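Local coordinates for protein neurotoxin (Clostridium botulinum, PDB 2QN0) that probably acts as a zinc-dependent protease, the light chain of type C botulinum neurotoxin, with dual specificity for SNARE proteins, at residues N6-S11 / K17-L22; L265-I270 / L280-A285; R298-R303 / R328-V333. All coordinates share one frame; numbering follows the deposited sequence.

From the N terminus, contact 1 comes first: N6-S11 meets K17-L22 with five residues between them, closing a short loop at the entry to the first strand of the mixed sheet. Contact 2 joins L265-I270 to L280-A285 across nine residues, where strand 261-266 and helix 267-273, carrier of zinc ligand E269, lead on to helix 283-304. Contact 3 takes up the far end of that helix and packs R298-R303 against R328-V333, closing a loop of 24 residues. The three follow in series, none enclosing or crossing another. Contacts 2 and 3 share helix 283-304 but lie about 26 Å apart between centres; contacts 1 and 2, about 39 Å apart between centres, lie on opposite sides of the chain's centre.

Contact 1: residues N6-S11 / K17-L22; sequences NNFNYS and KNILYL
F8 and I19 both send their first side-chain branch back beside the backbone N (chi1 -59° and -57°), and because both side chains leave the backbone toward the other segment, the ring and the isoleucine arm meet. I19 stays extended beyond CG1 (chi2 -176°), which carries CD1 to 3.6 Å from F8 CD1. The two side chains run side by side, pointing opposite ways, and I19 CG1 lies beside the next ring carbon, 3.7 Å from F8 CE1. At the far end of the ring, F8 CZ lies 4.0 Å from N18 CB, with the ring and the N18 amide planes steeply inclined to each other. The polar pair beside it is looser: N6 ND2 comes no nearer than 4.0 Å to N18 ND2. No hydrogen bond crosses between the segments; instead R38 serves both amides, its backbone O accepting from N6 ND2 and its NE donating to N18 OD1. The amides are therefore neighbours held by a common third residue. F8 also packs on L87 of helix 80-97, while I19 touches K35 and F37 of strand 34-38, so the contact joins helix 80-97 to strands 19-23 and 34-38, antiparallel neighbours in the mixed sheet.

Contact 2: residues L265-I270 / L280-A285; sequences LEYAEI and LIPKSA. With ZN (zinc ion), chain B.
I281 lies over one face of the Y267 ring, its side chain running obliquely across that of the tyrosine. The evidence for a CH-pi contact is direct: I281 CG1 stands 3.9 Å from the Y267 ring centroid and 12° off the ring normal. The other branch, CG2, lies over the CD2-CE2 side, 3.6 Å from Y267 CE2, while CD1 reaches back over Y267 CG. With I281 CG1 beside its backbone N (chi1 -57°) and CG2 anti to it, both branches spread over the same face. At the phenol end, P282 crosses at about a right angle, its CD 3.6 Å from Y267 OH. I270 and I281 lie alongside, pointing opposite ways, with I270 CD1 3.8 Å from I281 CG1. I270 and L280 cross at about a right angle, I270 CD1 4.1 Å from L280 CB. L265 adds a looser touch, CD2 to L280 CD1. No hydrogen bond links the segments. On the helix that carries Y267 and I270, E269 turns to the zinc ion, with OE1 at 2.1 Å. With H229, H233 and a water it completes the metal site, as in HExxH zinc proteases whose third protein ligand is a glutamate on a downstream helix.

Contact 3: residues R298-R303 / R328-V333; sequences RSIAKR and RKYRFV
The F332 ring is gripped on both faces, and one of the two groups comes from its own segment: Y330 CB stands 3.3 Å above the plane, over the ring centre, while A301 CB lies against the opposite face, 4.1 Å above the plane and offset toward the rim. The ring thus fills the gap between helix 283-304 and the end of helix 319-330. I300 approaches the same ring differently, in its plane and at the edge, with CG2 3.9 Å from F332 CE2. That methyl is shared, since I300 CG2 also lies 3.8 Å from Y330 CE2, and the isoleucine crosses both aromatic side chains at about a right angle. Its position follows from the first torsion: chi1 of -69° sets CG1 beside the backbone N and CG2 anti to it, directed toward the ring atoms CE2 of Y330 and F332.

The backbone explains how two aromatics so close in sequence can both face one helix. R331 has positive phi (59°) and is the C-prime residue of a Schellman motif, with F332 N bonded to I327 O and a weak bond from R331 N to R328 O. The reversal at R331 brings F332 back over Y330 CB. Y330 is held at its polar end as well: K329 NZ donates to Y330 OH at 3.0 Å, and the aliphatic part of K329 covers one face of the tyrosine ring through CD. Y330 OH is also hydrogen-bonded to G185 O, so this buried hydroxyl has two partners.

Just before R298 in the same helix, Y297 meets Y330 edge-to-face; Y297 and L304 both touch F332. Beyond the turn, F332 packs on V340 of strand 340-341, and R331 forms a salt bridge with E353 of helix 344-357.

Contact 1: residues N6-S11 / K17-L22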
loop_
_atom_site.group_PDB
_atom_site.type_symbol
_atom_site.label_atom_id
_atom_site.label_comp_id
_atom_site.label_asym_id
_atom_site.label_seq_id
_atom_site.Cartn_x
_atom_site.Cartn_y
_atom_site.Cartn_z
ATOM N N ASN A 6 11.295 -12.304 4.574
ATOM C CA ASN A 6 12.444 -12.235 5.475
ATOM C C ASN A 6 12.024 -11.921 6.910
ATOM O O ASN A 6 11.047 -11.211 7.139
ATOM C CB ASN A 6 13.437 -11.164 5.006
ATOM C CG ASN A 6 14.094 -11.509 3.684
ATOM O OD1 ASN A 6 14.391 -12.672 3.412
ATOM N ND2 ASN A 6 14.341 -10.496 2.863
ATOM N N ASN A 7 12.774 -12.456 7.872
ATOM C CA ASN A 7 12.501 -12.222 9.288
ATOM C C ASN A 7 13.580 -11.306 9.855
ATOM O O ASN A 7 14.756 -11.442 9.518
ATOM C CB ASN A 7 12.497 -13.545 10.056
ATOM C CG ASN A 7 11.309 -14.411 9.709
ATOM O OD1 ASN A 7 10.168 -14.078 10.036
ATOM N ND2 ASN A 7 11.566 -15.525 9.035
ATOM N N PHE A 8 13.179 -10.385 10.724
ATOM C CA PHE A 8 14.122 -9.438 11.306
ATOM C C PHE A 8 13.808 -9.059 12.741
ATOM O O PHE A 8 12.684 -9.215 13.215
ATOM C CB PHE A 8 14.112 -8.118 10.526
ATOM C CG PHE A 8 14.454 -8.247 9.075
ATOM C CD1 PHE A 8 15.764 -8.464 8.669
ATOM C CD2 PHE A 8 13.465 -8.099 8.108
ATOM C CE1 PHE A 8 16.089 -8.527 7.317
ATOM C CE2 PHE A 8 13.778 -8.160 6.755
ATOM C CZ PHE A 8 15.090 -8.373 6.357
ATOM N N ASN A 9 14.838 -8.539 13.404
ATOM C CA ASN A 9 14.756 -7.987 14.748
ATOM C C ASN A 9 15.233 -6.589 14.392
ATOM O O ASN A 9 16.145 -6.449 13.573
ATOM C CB ASN A 9 15.766 -8.626 15.706
ATOM C CG ASN A 9 15.432 -10.057 16.036
ATOM O OD1 ASN A 9 14.362 -10.350 16.570
ATOM N ND2 ASN A 9 16.350 -10.963 15.724
ATOM N N TYR A 10 14.638 -5.557 14.973
ATOM C CA TYR A 10 15.057 -4.203 14.640
ATOM C C TYR A 10 16.549 -4.004 14.897
ATOM O O TYR A 10 17.214 -3.247 14.189
ATOM C CB TYR A 10 14.265 -3.179 15.451
ATOM C CG TYR A 10 14.535 -1.758 15.024
ATOM C CD1 TYR A 10 14.085 -1.284 13.791
ATOM C CD2 TYR A 10 15.276 -0.894 15.834
ATOM C CE1 TYR A 10 14.368 0.011 13.372
ATOM C CE2 TYR A 10 15.566 0.408 15.422
ATOM C CZ TYR A 10 15.108 0.852 14.189
ATOM O OH TYR A 10 15.395 2.131 13.773
ATOM N N SER A 11 17.067 -4.698 15.906
ATOM C CA SER A 11 18.475 -4.589 16.282
ATOM C C SER A 11 19.457 -5.315 15.362
ATOM O O SER A 11 20.670 -5.134 15.496
ATOM C CB SER A 11 18.666 -5.099 17.713
ATOM O OG SER A 11 18.267 -6.453 17.818
ATOM N N LYS A 17 22.692 -5.527 2.363
ATOM C CA LYS A 17 21.876 -6.309 1.443
ATOM C C LYS A 17 20.388 -6.215 1.774
ATOM O O LYS A 17 19.599 -5.731 0.961
ATOM C CB LYS A 17 22.306 -7.778 1.461
ATOM C CG LYS A 17 21.584 -8.624 0.424
ATOM C CD LYS A 17 21.946 -10.094 0.538
ATOM C CE LYS A 17 21.210 -10.913 -0.507
ATOM N NZ LYS A 17 21.486 -10.415 -1.884
ATOM N N ASN A 18 20.008 -6.682 2.960
ATOM C CA ASN A 18 18.608 -6.643 3.378
ATOM C C ASN A 18 18.345 -5.664 4.512
ATOM O O ASN A 18 17.192 -5.402 4.857
ATOM C CB ASN A 18 18.130 -8.034 3.795
ATOM C CG ASN A 18 18.131 -9.014 2.646
ATOM O OD1 ASN A 18 17.916 -8.636 1.495
ATOM N ND2 ASN A 18 18.359 -10.284 2.951
ATOM N N ILE A 19 19.413 -5.141 5.103
ATOM C CA ILE A 19 19.289 -4.172 6.187
ATOM C C ILE A 19 20.255 -3.034 5.886
ATOM O O ILE A 19 21.468 -3.239 5.787
ATOM C CB ILE A 19 19.616 -4.811 7.560
ATOM C CG1 ILE A 19 18.687 -6.007 7.798
ATOM C CG2 ILE A 19 19.448 -3.778 8.673
ATOM C CD1 ILE A 19 18.837 -6.666 9.165
ATOM N N LEU A 20 19.706 -1.834 5.725
ATOM C CA LEU A 20 20.497 -0.658 5.389
ATOM C C LEU A 20 19.912 0.584 6.038
ATOM O O LEU A 20 18.815 0.554 6.595
ATOM C CB LEU A 20 20.472 -0.423 3.873
ATOM C CG LEU A 20 20.743 -1.554 2.882
ATOM C CD1 LEU A 20 20.352 -1.117 1.478
ATOM C CD2 LEU A 20 22.206 -1.922 2.932
ATOM N N TYR A 21 20.661 1.680 5.949
ATOM C CA TYR A 21 20.213 2.972 6.446
ATOM C C TYR A 21 19.909 3.762 5.184
ATOM O O TYR A 21 20.759 3.876 4.301
ATOM C CB TYR A 21 21.313 3.663 7.253
ATOM C CG TYR A 21 21.353 3.212 8.695
ATOM C CD1 TYR A 21 20.420 3.687 9.618
ATOM C CD2 TYR A 21 22.300 2.288 9.130
ATOM C CE1 TYR A 21 20.428 3.251 10.942
ATOM C CE2 TYR A 21 22.318 1.845 10.452
ATOM C CZ TYR A 21 21.379 2.330 11.348
ATOM O OH TYR A 21 21.383 1.881 12.649
ATOM N N LEU A 22 18.695 4.293 5.096
ATOM C CA LEU A 22 18.274 5.038 3.919
ATOM C C LEU A 22 17.874 6.475 4.209
ATOM O O LEU A 22 17.462 6.812 5.317
ATOM C CB LEU A 22 17.076 4.338 3.258
ATOM C CG LEU A 22 17.218 2.876 2.825
ATOM C CD1 LEU A 22 15.858 2.346 2.372
ATOM C CD2 LEU A 22 18.241 2.764 1.708
#

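Contact 2: residues L265-I270 / L280-A285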
loop_
_atom_site.group_PDB
_atom_site.type_symbol
_atom_site.label_atom_id
_atom_site.label_comp_id
_atom_site.label_asym_id
_atom_site.label_seq_id
_atom_site.Cartn_x
_atom_site.Cartn_y
_atom_site.Cartn_z
ATOM N N LEU A 265 -15.853 10.745 -2.306
ATOM C CA LEU A 265 -15.288 9.410 -2.482
ATOM C C LEU A 265 -14.453 9.326 -3.755
ATOM O O LEU A 265 -14.975 9.437 -4.868
ATOM C CB LEU A 265 -16.412 8.369 -2.522
ATOM C CG LEU A 265 -15.999 6.903 -2.703
ATOM C CD1 LEU A 265 -15.050 6.492 -1.579
ATOM C CD2 LEU A 265 -17.235 6.019 -2.711
ATOM N N GLU A 266 -13.150 9.131 -3.586
ATOM C CA GLU A 266 -12.245 9.040 -4.726
ATOM C C GLU A 266 -12.420 7.741 -5.495
ATOM O O GLU A 266 -12.644 6.679 -4.907
ATOM C CB GLU A 266 -10.793 9.150 -4.258
ATOM C CG GLU A 266 -10.493 10.384 -3.436
ATOM C CD GLU A 266 -9.038 10.452 -3.026
ATOM O OE1 GLU A 266 -8.458 9.387 -2.730
ATOM O OE2 GLU A 266 -8.475 11.565 -2.991
ATOM N N TYR A 267 -12.319 7.824 -6.819
ATOM C CA TYR A 267 -12.452 6.638 -7.644
ATOM C C TYR A 267 -11.310 5.672 -7.328
ATOM O O TYR A 267 -11.447 4.464 -7.492
ATOM C CB TYR A 267 -12.455 7.026 -9.126
ATOM C CG TYR A 267 -13.737 7.726 -9.559
ATOM C CD1 TYR A 267 -14.782 7.934 -8.656
ATOM C CD2 TYR A 267 -13.912 8.153 -10.875
ATOM C CE1 TYR A 267 -15.973 8.547 -9.054
ATOM C CE2 TYR A 267 -15.101 8.772 -11.282
ATOM C CZ TYR A 267 -16.124 8.960 -10.366
ATOM O OH TYR A 267 -17.305 9.547 -10.764
ATOM N N ALA A 268 -10.188 6.215 -6.868
ATOM C CA ALA A 268 -9.036 5.387 -6.503
ATOM C C ALA A 268 -9.427 4.458 -5.351
ATOM O O ALA A 268 -9.003 3.299 -5.296
ATOM C CB ALA A 268 -7.869 6.274 -6.088
ATOM N N GLU A 269 -10.237 4.972 -4.428
ATOM C CA GLU A 269 -10.690 4.180 -3.289
ATOM C C GLU A 269 -11.679 3.117 -3.749
ATOM O O GLU A 269 -11.663 1.982 -3.269
ATOM C CB GLU A 269 -11.362 5.077 -2.244
ATOM C CG GLU A 269 -10.423 6.061 -1.564
ATOM C CD GLU A 269 -9.287 5.354 -0.849
ATOM O OE1 GLU A 269 -9.385 4.123 -0.683
ATOM O OE2 GLU A 269 -8.315 6.023 -0.452
ATOM N N ILE A 270 -12.550 3.491 -4.678
ATOM C CA ILE A 270 -13.538 2.561 -5.197
ATOM C C ILE A 270 -12.858 1.347 -5.833
ATOM O O ILE A 270 -13.299 0.212 -5.645
ATOM C CB ILE A 270 -14.465 3.262 -6.227
ATOM C CG1 ILE A 270 -15.357 4.276 -5.497
ATOM C CG2 ILE A 270 -15.319 2.231 -6.965
ATOM C CD1 ILE A 270 -16.309 5.045 -6.403
ATOM N N LEU A 280 -20.467 2.488 -9.014
ATOM C CA LEU A 280 -20.761 3.873 -8.652
ATOM C C LEU A 280 -20.079 4.799 -9.655
ATOM O O LEU A 280 -20.501 5.938 -9.847
ATOM C CB LEU A 280 -20.270 4.195 -7.236
ATOM C CG LEU A 280 -21.040 3.563 -6.067
ATOM C CD1 LEU A 280 -20.431 4.021 -4.748
ATOM C CD2 LEU A 280 -22.509 3.958 -6.133
ATOM N N ILE A 281 -19.012 4.315 -10.285
ATOM C CA ILE A 281 -18.308 5.116 -11.285
ATOM C C ILE A 281 -19.057 4.926 -12.605
ATOM O O ILE A 281 -19.271 3.795 -13.040
ATOM C CB ILE A 281 -16.859 4.636 -11.499
ATOM C CG1 ILE A 281 -16.089 4.672 -10.175
ATOM C CG2 ILE A 281 -16.160 5.535 -12.526
ATOM C CD1 ILE A 281 -14.695 4.080 -10.276
ATOM N N PRO A 282 -19.466 6.027 -13.255
ATOM C CA PRO A 282 -20.189 5.909 -14.528
ATOM C C PRO A 282 -19.412 5.020 -15.498
ATOM O O PRO A 282 -18.206 5.186 -15.671
ATOM C CB PRO A 282 -20.278 7.356 -15.007
ATOM C CG PRO A 282 -20.356 8.128 -13.718
ATOM C CD PRO A 282 -19.298 7.441 -12.873
ATOM N N LYS A 283 -20.103 4.079 -16.132
ATOM C CA LYS A 283 -19.449 3.168 -17.060
ATOM C C LYS A 283 -18.598 3.909 -18.088
ATOM O O LYS A 283 -17.495 3.472 -18.425
ATOM C CB LYS A 283 -20.493 2.298 -17.767
ATOM C CG LYS A 283 -19.899 1.169 -18.596
ATOM C CD LYS A 283 -20.984 0.259 -19.147
ATOM C CE LYS A 283 -20.388 -0.891 -19.941
ATOM N NZ LYS A 283 -19.457 -1.707 -19.111
ATOM N N SER A 284 -19.104 5.034 -18.581
ATOM C CA SER A 284 -18.376 5.818 -19.573
ATOM C C SER A 284 -17.077 6.385 -19.001
ATOM O O SER A 284 -16.082 6.522 -19.717
ATOM C CB SER A 284 -19.260 6.951 -20.107
ATOM O OG SER A 284 -19.710 7.788 -19.059
ATOM N N ALA A 285 -17.086 6.717 -17.712
ATOM C CA ALA A 285 -15.889 7.245 -17.057
ATOM C C ALA A 285 -14.886 6.111 -16.830
ATOM O O ALA A 285 -13.678 6.298 -16.988
ATOM C CB ALA A 285 -16.257 7.900 -15.724
HETATM ZN ZN ZN B . -7.565 3.425 0.007
HETATM O O HOH W 1 -6.517 4.146 1.654
#

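Contact 3: residues R298-R303 / R328-V333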
loop_
_atom_site.group_PDB
_atom_site.type_symbol
_atom_site.label_atom_id
_atom_site.label_comp_id
_atom_site.label_asym_id
_atom_site.label_seq_id
_atom_site.Cartn_x
_atom_site.Cartn_y
_atom_site.Cartn_z
ATOM N N ARG A 298 0.790 2.721 -24.789
ATOM C CA ARG A 298 1.275 2.775 -26.163
ATOM C C ARG A 298 2.484 3.696 -26.228
ATOM O O ARG A 298 3.444 3.423 -26.949
ATOM C CB ARG A 298 0.177 3.284 -27.105
ATOM C CG ARG A 298 -0.949 2.289 -27.325
ATOM C CD ARG A 298 -2.035 2.871 -28.225
ATOM N NE ARG A 298 -3.165 1.959 -28.381
ATOM C CZ ARG A 298 -3.115 0.803 -29.037
ATOM N NH1 ARG A 298 -1.985 0.406 -29.610
ATOM N NH2 ARG A 298 -4.197 0.039 -29.116
ATOM N N SER A 299 2.436 4.789 -25.473
ATOM C CA SER A 299 3.547 5.729 -25.448
ATOM C C SER A 299 4.782 5.057 -24.838
ATOM O O SER A 299 5.910 5.326 -25.252
ATOM C CB SER A 299 3.170 6.975 -24.644
ATOM O OG SER A 299 4.219 7.926 -24.662
ATOM N N ILE A 300 4.563 4.184 -23.856
ATOM C CA ILE A 300 5.666 3.462 -23.215
ATOM C C ILE A 300 6.288 2.491 -24.221
ATOM O O ILE A 300 7.510 2.379 -24.314
ATOM C CB ILE A 300 5.180 2.655 -21.979
ATOM C CG1 ILE A 300 4.764 3.608 -20.855
ATOM C CG2 ILE A 300 6.276 1.700 -21.507
ATOM C CD1 ILE A 300 5.872 4.488 -20.356
ATOM N N ALA A 301 5.445 1.791 -24.977
ATOM C CA ALA A 301 5.938 0.845 -25.976
ATOM C C ALA A 301 6.831 1.584 -26.971
ATOM O O ALA A 301 7.869 1.071 -27.391
ATOM C CB ALA A 301 4.769 0.185 -26.703
ATOM N N LYS A 302 6.422 2.796 -27.338
ATOM C CA LYS A 302 7.190 3.613 -28.270
ATOM C C LYS A 302 8.559 3.920 -27.670
ATOM O O LYS A 302 9.579 3.853 -28.357
ATOM C CB LYS A 302 6.449 4.920 -28.566
ATOM C CG LYS A 302 7.240 5.902 -29.411
ATOM C CD LYS A 302 6.469 7.195 -29.624
ATOM C CE LYS A 302 7.276 8.183 -30.449
ATOM N NZ LYS A 302 7.631 7.624 -31.784
ATOM N N ARG A 303 8.580 4.260 -26.384
ATOM C CA ARG A 303 9.837 4.558 -25.710
ATOM C C ARG A 303 10.742 3.333 -25.751
ATOM O O ARG A 303 11.931 3.445 -26.046
ATOM C CB ARG A 303 9.588 4.969 -24.251
ATOM C CG ARG A 303 9.103 6.404 -24.062
ATOM C CD ARG A 303 8.751 6.670 -22.600
ATOM N NE ARG A 303 8.306 8.041 -22.355
ATOM C CZ ARG A 303 9.112 9.056 -22.053
ATOM N NH1 ARG A 303 10.422 8.869 -21.955
ATOM N NH2 ARG A 303 8.604 10.261 -21.834
ATOM N N ARG A 328 7.881 -7.499 -20.088
ATOM C CA ARG A 328 7.155 -8.504 -19.316
ATOM C C ARG A 328 6.157 -7.854 -18.353
ATOM O O ARG A 328 5.045 -8.348 -18.175
ATOM C CB ARG A 328 8.121 -9.389 -18.519
ATOM C CG ARG A 328 8.944 -10.358 -19.366
ATOM C CD ARG A 328 9.629 -11.411 -18.494
ATOM N NE ARG A 328 10.682 -10.858 -17.642
ATOM C CZ ARG A 328 11.936 -10.646 -18.033
ATOM N NH1 ARG A 328 12.311 -10.937 -19.271
ATOM N NH2 ARG A 328 12.822 -10.148 -17.179
ATOM N N LYS A 329 6.563 -6.753 -17.727
ATOM C CA LYS A 329 5.699 -6.038 -16.787
ATOM C C LYS A 329 4.369 -5.638 -17.428
ATOM O O LYS A 329 3.293 -5.945 -16.914
ATOM C CB LYS A 329 6.394 -4.766 -16.294
ATOM C CG LYS A 329 5.488 -3.830 -15.494
ATOM C CD LYS A 329 6.182 -2.513 -15.178
ATOM C CE LYS A 329 5.250 -1.560 -14.434
ATOM N NZ LYS A 329 5.854 -0.203 -14.281
ATOM N N TYR A 330 4.465 -4.946 -18.554
ATOM C CA TYR A 330 3.290 -4.455 -19.264
ATOM C C TYR A 330 2.632 -5.481 -20.180
ATOM O O TYR A 330 1.592 -5.205 -20.783
ATOM C CB TYR A 330 3.676 -3.214 -20.066
ATOM C CG TYR A 330 4.153 -2.058 -19.211
ATOM C CD1 TYR A 330 3.277 -1.391 -18.357
ATOM C CD2 TYR A 330 5.478 -1.625 -19.262
ATOM C CE1 TYR A 330 3.705 -0.321 -17.577
ATOM C CE2 TYR A 330 5.919 -0.554 -18.483
ATOM C CZ TYR A 330 5.024 0.093 -17.644
ATOM O OH TYR A 330 5.435 1.158 -16.872
ATOM N N ARG A 331 3.235 -6.661 -20.276
ATOM C CA ARG A 331 2.717 -7.739 -21.117
ATOM C C ARG A 331 2.616 -7.318 -22.581
ATOM O O ARG A 331 1.642 -7.635 -23.269
ATOM C CB ARG A 331 1.354 -8.207 -20.600
ATOM C CG ARG A 331 1.417 -8.728 -19.168
ATOM C CD ARG A 331 0.089 -9.269 -18.684
ATOM N NE ARG A 331 0.156 -9.648 -17.274
ATOM C CZ ARG A 331 -0.868 -10.132 -16.578
ATOM N NH1 ARG A 331 -2.049 -10.302 -17.159
ATOM N NH2 ARG A 331 -0.713 -10.440 -15.296
ATOM N N PHE A 332 3.630 -6.601 -23.048
ATOM C CA PHE A 332 3.665 -6.157 -24.433
ATOM C C PHE A 332 4.059 -7.328 -25.316
ATOM O O PHE A 332 4.503 -8.369 -24.828
ATOM C CB PHE A 332 4.676 -5.022 -24.623
ATOM C CG PHE A 332 4.289 -3.726 -23.956
ATOM C CD1 PHE A 332 2.951 -3.368 -23.810
ATOM C CD2 PHE A 332 5.269 -2.831 -23.538
ATOM C CE1 PHE A 332 2.597 -2.136 -23.263
ATOM C CE2 PHE A 332 4.927 -1.596 -22.990
ATOM C CZ PHE A 332 3.582 -1.249 -22.854
ATOM N N VAL A 333 3.891 -7.152 -26.622
ATOM C CA VAL A 333 4.236 -8.186 -27.587
ATOM C C VAL A 333 5.448 -7.730 -28.387
ATOM O O VAL A 333 5.627 -6.536 -28.633
ATOM C CB VAL A 333 3.068 -8.457 -28.563
ATOM C CG1 VAL A 333 3.486 -9.484 -29.611
ATOM C CG2 VAL A 333 1.858 -8.950 -27.792
#